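Hypothetical protein (Bacteroides ovatus, PDB 4EPS) probably forms part of the tip of a fimbrium, a filamentous cell-surface appendage that mediates adhesion and biofilm formation. Local coordinates at residues G435-L440 with V483-T488; T468-T473 with Y502-F507; G295-V300 with G334-L339. One frame throughout, in Å; residues are numbered along the deposited sequence.

Contact 1. Residues G435-L440 with V483-T488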
loop_
_atom_site.group_PDB
_atom_site.type_symbol
_atom_site.label_atom_id
_atom_site.label_comp_id
_atom_site.label_asym_id
_atom_site.label_seq_id
_atom_site.Cartn_x
_atom_site.Cartn_y
_atom_site.Cartn_z
ATOM N N GLY A 435 -2.006 -14.113 -28.544
ATOM C CA GLY A 435 -2.692 -13.031 -27.828
ATOM C C GLY A 435 -1.859 -12.474 -26.694
ATOM O O GLY A 435 -1.784 -11.254 -26.492
ATOM N N GLU A 436 -1.210 -13.368 -25.935
ATOM C CA GLU A 436 -0.343 -12.950 -24.833
ATOM C C GLU A 436 0.857 -12.122 -25.361
ATOM O O GLU A 436 1.236 -11.119 -24.744
ATOM C CB GLU A 436 0.151 -14.172 -24.057
ATOM C CG GLU A 436 -0.917 -14.656 -23.088
ATOM C CD GLU A 436 -0.673 -16.067 -22.598
ATOM O OE1 GLU A 436 -0.613 -16.989 -23.442
ATOM O OE2 GLU A 436 -0.530 -16.248 -21.367
ATOM N N LEU A 437 1.459 -12.556 -26.485
ATOM C CA LEU A 437 2.597 -11.826 -27.078
ATOM C C LEU A 437 2.187 -10.468 -27.601
ATOM O O LEU A 437 2.904 -9.498 -27.374
ATOM C CB LEU A 437 3.239 -12.620 -28.228
ATOM C CG LEU A 437 4.099 -13.818 -27.777
ATOM C CD1 LEU A 437 4.285 -14.802 -28.951
ATOM C CD2 LEU A 437 5.443 -13.348 -27.169
ATOM N N VAL A 438 1.046 -10.380 -28.286
ATOM C CA VAL A 438 0.587 -9.099 -28.845
ATOM C C VAL A 438 0.376 -8.065 -27.719
ATOM O O VAL A 438 0.757 -6.896 -27.880
ATOM C CB VAL A 438 -0.677 -9.321 -29.716
ATOM C CG1 VAL A 438 -1.436 -8.010 -29.983
ATOM C CG2 VAL A 438 -0.281 -9.983 -31.034
ATOM N N ALA A 439 -0.103 -8.520 -26.550
ATOM C CA ALA A 439 -0.373 -7.641 -25.400
ATOM C C ALA A 439 0.899 -7.089 -24.721
ATOM O O ALA A 439 0.788 -6.163 -23.915
ATOM C CB ALA A 439 -1.248 -8.366 -24.379
ATOM N N LEU A 440 2.098 -7.622 -25.035
ATOM C CA LEU A 440 3.362 -7.084 -24.515
ATOM C C LEU A 440 3.650 -5.666 -25.034
ATOM O O LEU A 440 4.431 -4.935 -24.429
ATOM C CB LEU A 440 4.543 -7.987 -24.896
ATOM C CG LEU A 440 4.530 -9.392 -24.255
ATOM C CD1 LEU A 440 5.718 -10.196 -24.728
ATOM C CD2 LEU A 440 4.595 -9.293 -22.725
ATOM N N VAL A 483 4.671 -13.604 -33.916
ATOM C CA VAL A 483 4.391 -12.232 -33.547
ATOM C C VAL A 483 5.584 -11.337 -33.865
ATOM O O VAL A 483 6.735 -11.681 -33.589
ATOM C CB VAL A 483 3.964 -12.136 -32.043
ATOM C CG1 VAL A 483 3.804 -10.683 -31.585
ATOM C CG2 VAL A 483 2.651 -12.899 -31.819
ATOM N N THR A 484 5.267 -10.178 -34.429
ATOM C CA THR A 484 6.228 -9.122 -34.730
ATOM C C THR A 484 5.733 -7.860 -34.080
ATOM O O THR A 484 4.565 -7.777 -33.688
ATOM C CB THR A 484 6.403 -8.956 -36.250
ATOM O OG1 THR A 484 5.117 -8.744 -36.852
ATOM C CG2 THR A 484 7.140 -10.149 -36.876
ATOM N N TYR A 485 6.607 -6.870 -33.968
ATOM C CA TYR A 485 6.266 -5.633 -33.294
ATOM C C TYR A 485 6.709 -4.408 -34.054
ATOM O O TYR A 485 7.757 -4.418 -34.679
ATOM C CB TYR A 485 6.998 -5.590 -31.931
ATOM C CG TYR A 485 6.582 -6.683 -30.976
ATOM C CD1 TYR A 485 5.409 -6.572 -30.227
ATOM C CD2 TYR A 485 7.348 -7.844 -30.835
ATOM C CE1 TYR A 485 4.994 -7.604 -29.370
ATOM C CE2 TYR A 485 6.961 -8.865 -29.960
ATOM C CZ TYR A 485 5.778 -8.744 -29.243
ATOM O OH TYR A 485 5.403 -9.766 -28.404
ATOM N N SER A 486 5.952 -3.345 -33.884
ATOM C CA SER A 486 6.353 -1.992 -34.232
ATOM C C SER A 486 6.549 -1.280 -32.879
ATOM O O SER A 486 6.366 -1.912 -31.826
ATOM C CB SER A 486 5.296 -1.311 -35.087
ATOM O OG SER A 486 4.155 -1.069 -34.279
ATOM N N LYS A 487 6.816 0.042 -32.888
ATOM C CA LYS A 487 6.940 0.792 -31.641
ATOM C C LYS A 487 5.572 1.059 -31.021
ATOM O O LYS A 487 5.505 1.528 -29.884
ATOM C CB LYS A 487 7.708 2.106 -31.878
ATOM C CG LYS A 487 9.193 1.871 -32.120
ATOM C CD LYS A 487 9.945 3.170 -32.350
ATOM C CE LYS A 487 11.406 2.914 -32.629
ATOM N NZ LYS A 487 12.121 4.151 -33.041
ATOM N N THR A 488 4.471 0.728 -31.720
ATOM C CA THR A 488 3.132 1.003 -31.198
ATOM C C THR A 488 2.220 -0.229 -31.083
ATOM O O THR A 488 1.149 -0.108 -30.488
ATOM C CB THR A 488 2.418 2.088 -32.069
ATOM O OG1 THR A 488 2.254 1.593 -33.401
ATOM C CG2 THR A 488 3.188 3.414 -32.108
#
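Helix-on-strand packing brings Leu-437 and Val-438 of helix 434-438 against Val-483 and Tyr-485 of strand 479-485, the middle strand of a three-stranded antiparallel sheet. The backbones come nearest at Leu-437 and Val-483, whose CA atoms lie 6.7 Å apart. Val-483 meets Leu-437 with its CG2 methyl, 3.6 Å from Leu-437 CB, and the same methyl also reaches Leu-437 CD1. Its other branch, CG1, also leans on Leu-437 CB and touches Val-438 CG2 more loosely, at 4.2 Å. Two residues on, Tyr-485 carries its CG beside its own backbone N (chi1 -63°), and the ring runs from the strand to the helix, crossing the Leu-437 side chain at about a right angle. Its hydroxyl OH donates to the backbone O of Leu-437 at 2.7 Å. The donor stands well above the carbonyl plane, 53° out of it, whereas the oxygen lies in the plane of the tyrosine ring, at its edge. From the opposite face of the same carbonyl, Leu-440 N makes a second bond to Leu-437 O, of 3.1 Å, so two donors grip one oxygen. Apolar groups fence the hydroxyl: CD2 of Leu-437 and, 3.7 Å from Tyr-485 OH, CD1 of Leu-440. Leu-447 of helix 446-458 also packs on the tyrosine side chain. This is helix-to-sheet packing, a short helix meeting the middle strand through apolar side chains and one tyrosine-to-backbone bond.

Contact 2. Residues T468-T473 with Y502-F507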
loop_
_atom_site.group_PDB
_atom_site.type_symbol
_atom_site.label_atom_id
_atom_site.label_comp_id
_atom_site.label_asym_id
_atom_site.label_seq_id
_atom_site.Cartn_x
_atom_site.Cartn_y
_atom_site.Cartn_z
ATOM N N THR A 468 11.180 -11.876 -34.567
ATOM C CA THR A 468 9.924 -12.583 -34.811
ATOM C C THR A 468 9.813 -13.629 -33.731
ATOM O O THR A 468 10.764 -14.367 -33.516
ATOM C CB THR A 468 9.892 -13.159 -36.229
ATOM O OG1 THR A 468 9.976 -12.060 -37.152
ATOM C CG2 THR A 468 8.587 -13.933 -36.497
ATOM N N TYR A 469 8.653 -13.710 -33.064
ATOM C CA TYR A 469 8.508 -14.582 -31.904
ATOM C C TYR A 469 7.521 -15.718 -32.110
ATOM O O TYR A 469 6.419 -15.493 -32.610
ATOM C CB TYR A 469 8.069 -13.733 -30.675
ATOM C CG TYR A 469 9.120 -12.720 -30.285
ATOM C CD1 TYR A 469 9.211 -11.491 -30.939
ATOM C CD2 TYR A 469 10.097 -13.029 -29.334
ATOM C CE1 TYR A 469 10.225 -10.573 -30.624
ATOM C CE2 TYR A 469 11.111 -12.124 -29.017
ATOM C CZ TYR A 469 11.174 -10.899 -29.668
ATOM O OH TYR A 469 12.183 -10.003 -29.359
ATOM N N TRP A 470 7.901 -16.930 -31.698
ATOM C CA TRP A 470 6.973 -18.059 -31.753
ATOM C C TRP A 470 5.794 -17.878 -30.815
ATOM O O TRP A 470 5.989 -17.429 -29.689
ATOM C CB TRP A 470 7.660 -19.344 -31.246
ATOM C CG TRP A 470 8.666 -19.955 -32.164
ATOM C CD1 TRP A 470 9.995 -20.123 -31.911
ATOM C CD2 TRP A 470 8.402 -20.611 -33.417
ATOM N NE1 TRP A 470 10.587 -20.835 -32.926
ATOM C CE2 TRP A 470 9.638 -21.133 -33.878
ATOM C CE3 TRP A 470 7.251 -20.772 -34.217
ATOM C CZ2 TRP A 470 9.756 -21.820 -35.096
ATOM C CZ3 TRP A 470 7.365 -21.468 -35.424
ATOM C CH2 TRP A 470 8.604 -21.984 -35.852
ATOM N N SER A 471 4.603 -18.316 -31.232
ATOM C CA SER A 471 3.493 -18.431 -30.295
ATOM C C SER A 471 3.095 -19.910 -30.258
ATOM O O SER A 471 3.547 -20.701 -31.107
ATOM C CB SER A 471 2.305 -17.555 -30.684
ATOM O OG SER A 471 1.538 -18.195 -31.696
ATOM N N SER A 472 2.236 -20.272 -29.305
ATOM C CA SER A 472 1.713 -21.635 -29.214
ATOM C C SER A 472 0.371 -21.737 -29.977
ATOM O O SER A 472 -0.294 -22.774 -29.904
ATOM C CB SER A 472 1.525 -22.038 -27.755
ATOM O OG SER A 472 0.721 -21.078 -27.083
ATOM N N THR A 473 -0.021 -20.663 -30.708
ATOM C CA THR A 473 -1.272 -20.615 -31.481
ATOM C C THR A 473 -1.009 -21.185 -32.888
ATOM O O THR A 473 -0.157 -20.678 -33.621
ATOM C CB THR A 473 -1.803 -19.165 -31.501
ATOM O OG1 THR A 473 -1.879 -18.701 -30.139
ATOM C CG2 THR A 473 -3.185 -19.058 -32.187
ATOM N N TYR A 502 12.617 -19.122 -35.254
ATOM C CA TYR A 502 12.166 -17.851 -34.685
ATOM C C TYR A 502 12.585 -17.787 -33.200
ATOM O O TYR A 502 13.207 -18.721 -32.686
ATOM C CB TYR A 502 10.652 -17.626 -34.863
ATOM C CG TYR A 502 10.169 -17.715 -36.296
ATOM C CD1 TYR A 502 10.494 -16.729 -37.232
ATOM C CD2 TYR A 502 9.416 -18.798 -36.729
ATOM C CE1 TYR A 502 10.019 -16.796 -38.550
ATOM C CE2 TYR A 502 8.959 -18.889 -38.049
ATOM C CZ TYR A 502 9.285 -17.899 -38.958
ATOM O OH TYR A 502 8.835 -18.027 -40.256
ATOM N N THR A 503 12.233 -16.693 -32.525
ATOM C CA THR A 503 12.666 -16.452 -31.144
ATOM C C THR A 503 11.663 -16.943 -30.139
ATOM O O THR A 503 10.455 -16.704 -30.273
ATOM C CB THR A 503 12.938 -14.950 -30.935
ATOM O OG1 THR A 503 13.926 -14.559 -31.881
ATOM C CG2 THR A 503 13.458 -14.632 -29.527
ATOM N N TYR A 504 12.185 -17.579 -29.098
ATOM C CA TYR A 504 11.396 -18.002 -27.950
ATOM C C TYR A 504 11.497 -17.037 -26.777
ATOM O O TYR A 504 12.594 -16.632 -26.392
ATOM C CB TYR A 504 11.910 -19.358 -27.433
ATOM C CG TYR A 504 11.469 -20.545 -28.250
ATOM C CD1 TYR A 504 10.240 -21.153 -28.018
ATOM C CD2 TYR A 504 12.315 -21.116 -29.201
ATOM C CE1 TYR A 504 9.843 -22.277 -28.736
ATOM C CE2 TYR A 504 11.923 -22.233 -29.935
ATOM C CZ TYR A 504 10.694 -22.820 -29.685
ATOM O OH TYR A 504 10.294 -23.921 -30.385
ATOM N N ARG A 505 10.360 -16.763 -26.162
ATOM C CA ARG A 505 10.210 -16.168 -24.825
ATOM C C ARG A 505 9.157 -17.031 -24.132
ATOM O O ARG A 505 8.173 -17.396 -24.776
ATOM C CB ARG A 505 9.778 -14.692 -24.872
ATOM C CG ARG A 505 10.898 -13.717 -25.215
ATOM C CD ARG A 505 11.772 -13.419 -23.994
ATOM N NE ARG A 505 12.898 -12.572 -24.384
ATOM C CZ ARG A 505 13.763 -12.030 -23.538
ATOM N NH1 ARG A 505 13.647 -12.245 -22.228
ATOM N NH2 ARG A 505 14.776 -11.311 -23.991
ATOM N N PHE A 506 9.393 -17.446 -22.901
ATOM C CA PHE A 506 8.408 -18.246 -22.182
ATOM C C PHE A 506 7.673 -17.372 -21.200
ATOM O O PHE A 506 8.193 -16.351 -20.741
ATOM C CB PHE A 506 9.082 -19.436 -21.460
ATOM C CG PHE A 506 9.481 -20.496 -22.461
ATOM C CD1 PHE A 506 10.711 -20.430 -23.121
ATOM C CD2 PHE A 506 8.620 -21.547 -22.764
ATOM C CE1 PHE A 506 11.059 -21.388 -24.090
ATOM C CE2 PHE A 506 8.975 -22.510 -23.725
ATOM C CZ PHE A 506 10.174 -22.401 -24.407
ATOM N N PHE A 507 6.456 -17.777 -20.891
ATOM C CA PHE A 507 5.603 -17.140 -19.906
ATOM C C PHE A 507 5.240 -18.115 -18.784
ATOM O O PHE A 507 5.211 -19.320 -19.010
ATOM C CB PHE A 507 4.282 -16.723 -20.560
ATOM C CG PHE A 507 4.219 -15.362 -21.219
ATOM C CD1 PHE A 507 5.272 -14.907 -22.013
ATOM C CD2 PHE A 507 3.050 -14.608 -21.168
ATOM C CE1 PHE A 507 5.178 -13.687 -22.704
ATOM C CE2 PHE A 507 2.951 -13.384 -21.848
ATOM C CZ PHE A 507 4.007 -12.944 -22.628
HETATM O O HOH W 1 13.706 -13.808 -34.770
HETATM O O HOH W 2 8.080 -17.065 -27.884
#
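Trp-470 and Tyr-502 both hold CG beside the backbone N, at chi1 -73° and -55°, and this brings the indole and phenol rings together next to a single beta bridge between Tyr-469 and Thr-503. The bridge rests on two backbone bonds, Thr-503 N to Thr-468 O and Trp-470 N to Thr-503 O, each 2.9 Å long. Beside it Trp-470, Tyr-502 and Tyr-504 form an aromatic cluster. Tyr-502 makes a T-shaped pair with Trp-470, its edge toward the indole face and the planes at 82°; its CD2 comes within 3.4 Å of Trp-470 CH2. Over the five-membered ring of the same indole sits Tyr-502 CB in a CH-pi contact, 3.7 Å from the ring centroid. Tyr-504 approaches the opposite indole face obliquely, and Trp-470 CD1 lies over the centre of the Tyr-504 ring. Gly-344 O accepts from Trp-470 NE1 and Lys-345 O bonds Tyr-504 OH, so both polar ends of this pair are tied to the end of strand 342-344, the edge strand paired with 502-509, or just beyond it. Thr-468 and Tyr-502 run side by side, with Thr-468 CG2 3.5 Å from Tyr-502 CD1. Thr-503 likewise flanks Tyr-469, its CG2 being 3.5 Å from Tyr-469 CE2. A water extends the joint where the backbones part: it lies 2.8 Å from Trp-470 O, to which it probably donates, and accepts from Arg-505 N at 2.9 Å.

Contact 3. Residues G295-V300 with G334-L339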
loop_
_atom_site.group_PDB
_atom_site.type_symbol
_atom_site.label_atom_id
_atom_site.label_comp_id
_atom_site.label_asym_id
_atom_site.label_seq_id
_atom_site.Cartn_x
_atom_site.Cartn_y
_atom_site.Cartn_z
ATOM N N GLY A 295 12.487 -13.922 -14.225
ATOM C CA GLY A 295 11.675 -13.213 -15.217
ATOM C C GLY A 295 11.214 -11.847 -14.757
ATOM O O GLY A 295 11.623 -11.366 -13.689
ATOM N N ILE A 296 10.404 -11.208 -15.601
ATOM C CA ILE A 296 9.816 -9.883 -15.360
ATOM C C ILE A 296 8.292 -10.009 -15.428
ATOM O O ILE A 296 7.757 -10.611 -16.360
ATOM C CB ILE A 296 10.329 -8.855 -16.444
ATOM C CG1 ILE A 296 11.904 -8.748 -16.477
ATOM C CG2 ILE A 296 9.679 -7.476 -16.278
ATOM C CD1 ILE A 296 12.578 -8.400 -15.247
ATOM N N VAL A 297 7.601 -9.361 -14.511
ATOM C CA VAL A 297 6.127 -9.336 -14.552
ATOM C C VAL A 297 5.737 -8.583 -15.815
ATOM O O VAL A 297 6.152 -7.425 -15.992
ATOM C CB VAL A 297 5.556 -8.662 -13.278
ATOM C CG1 VAL A 297 4.029 -8.478 -13.386
ATOM C CG2 VAL A 297 5.913 -9.487 -12.027
ATOM N N CYS A 298 4.961 -9.229 -16.706
ATOM C CA CYS A 298 4.628 -8.583 -17.985
ATOM C C CYS A 298 3.139 -8.274 -18.137
ATOM O O CYS A 298 2.758 -7.578 -19.085
ATOM C CB CYS A 298 5.143 -9.454 -19.138
ATOM S SG CYS A 298 4.355 -11.087 -19.224
ATOM N N TRP A 299 2.300 -8.670 -17.173
ATOM C CA TRP A 299 0.850 -8.389 -17.232
ATOM C C TRP A 299 0.291 -8.611 -15.833
ATOM O O TRP A 299 0.707 -9.548 -15.170
ATOM C CB TRP A 299 0.161 -9.303 -18.270
ATOM C CG TRP A 299 -1.264 -8.926 -18.564
ATOM C CD1 TRP A 299 -1.718 -8.034 -19.499
ATOM C CD2 TRP A 299 -2.422 -9.468 -17.923
ATOM N NE1 TRP A 299 -3.104 -7.993 -19.476
ATOM C CE2 TRP A 299 -3.556 -8.850 -18.500
ATOM C CE3 TRP A 299 -2.611 -10.436 -16.921
ATOM C CZ2 TRP A 299 -4.860 -9.211 -18.145
ATOM C CZ3 TRP A 299 -3.904 -10.788 -16.566
ATOM C CH2 TRP A 299 -5.010 -10.147 -17.144
ATOM N N VAL A 300 -0.561 -7.721 -15.355
ATOM C CA VAL A 300 -1.107 -7.815 -13.985
ATOM C C VAL A 300 -2.627 -8.011 -14.065
ATOM O O VAL A 300 -3.306 -7.244 -14.744
ATOM C CB VAL A 300 -0.733 -6.560 -13.133
ATOM C CG1 VAL A 300 -1.402 -6.601 -11.732
ATOM C CG2 VAL A 300 0.787 -6.428 -13.000
ATOM N N GLY A 334 -1.118 -12.542 -12.226
ATOM C CA GLY A 334 -0.542 -12.002 -13.447
ATOM C C GLY A 334 0.310 -12.977 -14.214
ATOM O O GLY A 334 0.231 -14.193 -14.005
ATOM N N LEU A 335 1.096 -12.422 -15.143
ATOM C CA LEU A 335 1.964 -13.208 -16.004
ATOM C C LEU A 335 3.390 -12.696 -15.859
ATOM O O LEU A 335 3.605 -11.489 -15.675
ATOM C CB LEU A 335 1.510 -13.070 -17.497
ATOM C CG LEU A 335 0.083 -13.514 -17.833
ATOM C CD1 LEU A 335 -0.244 -13.214 -19.304
ATOM C CD2 LEU A 335 -0.109 -15.020 -17.590
ATOM N N VAL A 336 4.333 -13.590 -16.058
ATOM C CA VAL A 336 5.767 -13.312 -16.027
ATOM C C VAL A 336 6.367 -13.761 -17.341
ATOM O O VAL A 336 6.094 -14.868 -17.789
ATOM C CB VAL A 336 6.452 -14.046 -14.819
ATOM C CG1 VAL A 336 7.984 -14.082 -14.952
ATOM C CG2 VAL A 336 6.041 -13.419 -13.482
HETATM N N MSE A 337 7.267 -12.951 -17.896
HETATM C CA MSE A 337 8.034 -13.356 -19.075
HETATM C C MSE A 337 9.445 -13.757 -18.629
HETATM O O MSE A 337 10.088 -13.032 -17.872
HETATM C CB MSE A 337 8.109 -12.241 -20.117
HETATM C CG MSE A 337 8.791 -12.722 -21.409
HETATM SE SE MSE A 337 8.860 -11.296 -22.715
HETATM C CE MSE A 337 10.055 -10.140 -21.751
ATOM N N SER A 338 9.944 -14.852 -19.175
ATOM C CA SER A 338 11.256 -15.402 -18.877
ATOM C C SER A 338 12.390 -14.461 -19.250
ATOM O O SER A 338 12.312 -13.812 -20.284
ATOM C CB SER A 338 11.445 -16.704 -19.678
ATOM O OG SER A 338 11.519 -16.458 -21.095
ATOM N N LEU A 339 13.494 -14.470 -18.463
ATOM C CA LEU A 339 14.760 -13.850 -18.896
ATOM C C LEU A 339 15.348 -14.711 -20.025
ATOM O O LEU A 339 16.174 -14.251 -20.820
ATOM C CB LEU A 339 15.781 -13.802 -17.741
ATOM C CG LEU A 339 15.373 -13.004 -16.496
ATOM C CD1 LEU A 339 16.572 -12.830 -15.546
ATOM C CD2 LEU A 339 14.814 -11.640 -16.867
#
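Trp-299 and Leu-335 cross at a slant on one face of an antiparallel sheet, while Val-297 and Val-336 do the same on the other. Trp-299 has CG anti to its backbone N (chi1 -170°), which lays the indole beside the Leu-335 side chain, its CE3 nearest Leu-335 CG. Its CB rests 4.1 Å from Leu-335 CD1, its ring edge lies near Gly-334 CA, and the indole also makes an edge-to-face pair with Phe-387. Val-297 and Val-336 touch more lightly through their CG2 methyls, 4.2 Å apart. Between these pairs the register slips at a classic beta bulge: Cys-298 and Trp-299 both stand opposite Leu-335. Leu-335 O takes a bond of 2.8 Å from Cys-298 N and a weak one from Trp-299 N, at 3.4 Å. Cys-298 SG sits between its own backbone N and carbonyl carbon (chi1 63°), and in this pose it reaches across to Leu-335 CB at 3.9 Å and to CB of Met-337, a selenomethionine, at 4.0 Å. Farther along, Ile-296 and Met-337 exchange two backbone bonds as a hydrogen-bonded pair. Beyond them the Leu-339 side chain crosses that of Ile-296 at about a right angle, its CD2 4.1 Å from Ile-296 CG1; Leu-455 of helix 446-458 packs on both. Gly-295 brings a bare CA up to Val-336 CG1, 3.8 Å away. Every hydrogen bond between the two strands is thus backbone to backbone, and the side chains add largely buried, mostly apolar packing on both faces of the sheet.

Contact 3 comes first along the chain. It closes a loop of 33 residues that holds helices 305-308 and 323-327, and it finishes before the other two begin. Contacts 1 and 2 then cross: 435-440 is followed by 468-473, then by 483-488, which completes contact 1, and last by 502-507, which completes contact 2. Strands 469-474 and 479-485 are neighbours in one three-stranded sheet, joined by Val-483 O and Tyr-469 N. Strands 334-338 and 502-509 pair in the other sheet, where Phe-506 O meets Ser-338 N. Contact 2 therefore bridges the two sheets, and Leu-440 packs on Cys-298 and Met-337 of contact 3, so contact 1 leans on the larger sheet as well as the smaller.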